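Local coordinates for DNA-damage inducible protein DDI1-like protein (Leishmania major, PDB 5YQ8) that probably acts as an aspartic endopeptidase of the DDI1 family, here represented by its retroviral protease-like (retropepsin) domain, at residues T34-C38 against G39-L43. Numbering follows the deposited sequence.
Sequences TAERC and GLMRL
M41 folds back over the last turn of helix 32-37 and touches A35 and E36. Its CB leads to CG, which packs 3.5 Å from CG of E36. SD comes next and stays 3.8 Å from that same E36 CG. The two side chains cross at a slant. The E36 chain is extended beyond CG. The M41 chain instead bends at chi2 (-73°) and again at chi3, and this bend brings CE back to the helix. CE ends 3.4 Å from CB of A35, tighter than usual for two carbons.

L40 also packs against A35. Its CB lies 3.7 Å from A35 CB. Its CG, placed anti to its own carbonyl carbon, rests 3.7 Å from CB of C38, and CD1 reaches over the same C38 carbon. A35 CB therefore meets both the L40 root and the M41 tip.

The backbone turn that allows this is a Schellman motif. G39 has positive phi (71°). L40 N donates to A35 O at 2.7 Å, and G39 N donates to E36 O at 3.2 Å.

The R37 side chain takes no part in this packing. Its NH1 donates to L16 O, and its NH2 forms a salt bridge with D89 and also bonds T34 OG1.

The Schellman turn closes helix 32-37 and leads into the loop before strand 62-71. The buried side packs on the protease-domain sheet: A35 and L40 meet M30 of strand 29-31, C38 meets V17 of strand 15-21, and L40 also reaches I64 and T67 of strand 62-71.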
ATOM      1  N   THR A  34     -15.557   7.296  12.814  1.00 18.12           N
ATOM      2  CA  THR A  34     -15.719   8.125  11.599  1.00 17.76           C
ATOM      3  C   THR A  34     -17.115   7.989  11.010  1.00 16.07           C
ATOM      4  O   THR A  34     -17.783   8.997  10.694  1.00 17.88           O
ATOM      5  CB  THR A  34     -14.691   7.769  10.570  1.00 18.61           C
ATOM      6  OG1 THR A  34     -13.438   8.193  11.090  1.00 20.51           O
ATOM      7  CG2 THR A  34     -14.948   8.545   9.239  1.00 20.68           C
ATOM      8  N   ALA A  35     -17.566   6.762  10.867  1.00 14.62           N
ATOM      9  CA  ALA A  35     -18.893   6.517  10.322  1.00 14.12           C
ATOM     10  C   ALA A  35     -19.943   7.115  11.248  1.00 14.98           C
ATOM     11  O   ALA A  35     -20.926   7.661  10.788  1.00 14.16           O
ATOM     12  CB  ALA A  35     -19.104   5.037  10.104  1.00 13.46           C
ATOM     13  N   GLU A  36     -19.749   6.995  12.554  1.00 17.05           N
ATOM     14  CA  GLU A  36     -20.585   7.743  13.495  1.00 19.65           C
ATOM     15  C   GLU A  36     -20.460   9.256  13.251  1.00 19.95           C
ATOM     16  O   GLU A  36     -21.441  10.029  13.242  1.00 20.64           O
ATOM     17  CB  GLU A  36     -20.222   7.400  14.953  1.00 21.50           C
ATOM     18  CG  GLU A  36     -20.872   6.106  15.495  1.00 23.46           C
ATOM     19  CD  GLU A  36     -20.381   5.675  16.892  1.00 25.24           C
ATOM     20  OE1 GLU A  36     -19.159   5.718  17.157  1.00 29.93           O
ATOM     21  OE2 GLU A  36     -21.219   5.304  17.736  1.00 26.40           O
ATOM     22  N   ARG A  37     -19.251   9.708  13.011  1.00 20.64           N
ATOM     23  CA  ARG A  37     -19.037  11.147  12.768  1.00 20.95           C
ATOM     24  C   ARG A  37     -19.622  11.620  11.436  1.00 21.10           C
ATOM     25  O   ARG A  37     -19.916  12.787  11.287  1.00 21.92           O
ATOM     26  CB  ARG A  37     -17.551  11.455  12.903  1.00 21.43           C
ATOM     27  CG  ARG A  37     -17.118  12.900  12.708  1.00 21.43           C
ATOM     28  CD  ARG A  37     -15.673  13.033  13.206  1.00 19.78           C
ATOM     29  NE  ARG A  37     -14.737  12.133  12.530  1.00 19.53           N
ATOM     30  CZ  ARG A  37     -14.177  12.352  11.335  1.00 20.07           C
ATOM     31  NH1 ARG A  37     -14.363  13.478  10.646  1.00 21.99           N
ATOM     32  NH2 ARG A  37     -13.390  11.449  10.849  1.00 19.50           N
ATOM     33  N   CYS A  38     -19.785  10.702  10.500  1.00 18.81           N
ATOM     34  CA  CYS A  38     -20.336  10.953   9.193  1.00 18.35           C
ATOM     35  C   CYS A  38     -21.810  10.520   9.100  1.00 17.36           C
ATOM     36  O   CYS A  38     -22.427  10.621   8.044  1.00 15.58           O
ATOM     37  CB  CYS A  38     -19.479  10.192   8.128  1.00 17.79           C
ATOM     38  SG  CYS A  38     -17.798  10.884   7.933  1.00 17.19           S
ATOM     39  N   GLY A  39     -22.376  10.018  10.190  1.00 18.00           N
ATOM     40  CA  GLY A  39     -23.778   9.638  10.209  1.00 17.88           C
ATOM     41  C   GLY A  39     -24.093   8.381   9.380  1.00 18.75           C
ATOM     42  O   GLY A  39     -25.130   8.321   8.775  1.00 17.59           O
ATOM     43  N   LEU A  40     -23.207   7.389   9.390  1.00 18.25           N
ATOM     44  CA  LEU A  40     -23.268   6.209   8.537  1.00 17.39           C
ATOM     45  C   LEU A  40     -23.619   4.918   9.260  1.00 17.18           C
ATOM     46  O   LEU A  40     -23.606   3.846   8.652  1.00 17.26           O
ATOM     47  CB  LEU A  40     -21.895   6.005   7.871  1.00 17.62           C
ATOM     48  CG  LEU A  40     -21.322   7.138   7.052  1.00 17.87           C
ATOM     49  CD1 LEU A  40     -19.983   6.731   6.504  1.00 17.36           C
ATOM     50  CD2 LEU A  40     -22.298   7.470   5.922  1.00 18.82           C
ATOM     51  N   MET A  41     -23.966   4.983  10.535  1.00 17.45           N
ATOM     52  CA  MET A  41     -24.322   3.766  11.281  1.00 16.26           C
ATOM     53  C   MET A  41     -25.595   3.144  10.802  1.00 16.03           C
ATOM     54  O   MET A  41     -25.709   1.907  10.769  1.00 13.04           O
ATOM     55  CB  MET A  41     -24.455   4.072  12.753  1.00 18.07           C
ATOM     56  CG  MET A  41     -23.135   4.489  13.374  1.00 18.26           C
ATOM     57  SD  MET A  41     -22.100   3.075  13.536  1.00 18.55           S
ATOM     58  CE  MET A  41     -20.978   3.183  12.178  1.00 18.34           C
ATOM     59  N   ARG A  42     -26.561   3.983  10.417  1.00 16.50           N
ATOM     60  CA  ARG A  42     -27.819   3.481   9.899  1.00 17.43           C
ATOM     61  C   ARG A  42     -27.612   2.646   8.598  1.00 17.84           C
ATOM     62  O   ARG A  42     -28.423   1.795   8.260  1.00 19.00           O
ATOM     63  CB  ARG A  42     -28.754   4.651   9.648  1.00 17.94           C
ATOM     64  CG  ARG A  42     -30.177   4.219   9.451  1.00 19.42           C
ATOM     65  CD  ARG A  42     -30.631   4.179   8.019  1.00 20.30           C
ATOM     66  NE  ARG A  42     -30.393   5.395   7.250  1.00 19.79           N
ATOM     67  CZ  ARG A  42     -30.560   5.438   5.931  1.00 20.94           C
ATOM     68  NH1 ARG A  42     -30.943   4.326   5.272  1.00 20.01           N
ATOM     69  NH2 ARG A  42     -30.331   6.582   5.251  1.00 22.48           N
ATOM     70  N   LEU A  43     -26.558   2.967   7.862  1.00 18.17           N
ATOM     71  CA  LEU A  43     -26.180   2.256   6.638  1.00 18.35           C
ATOM     72  C   LEU A  43     -25.361   0.992   6.885  1.00 17.68           C
ATOM     73  O   LEU A  43     -25.151   0.224   5.946  1.00 17.06           O
ATOM     74  CB  LEU A  43     -25.391   3.214   5.726  1.00 18.46           C
ATOM     75  CG  LEU A  43     -26.160   4.367   5.075  1.00 19.19           C
ATOM     76  CD1 LEU A  43     -25.257   5.140   4.125  1.00 19.55           C
ATOM     77  CD2 LEU A  43     -27.348   3.796   4.307  1.00 19.41           C
TER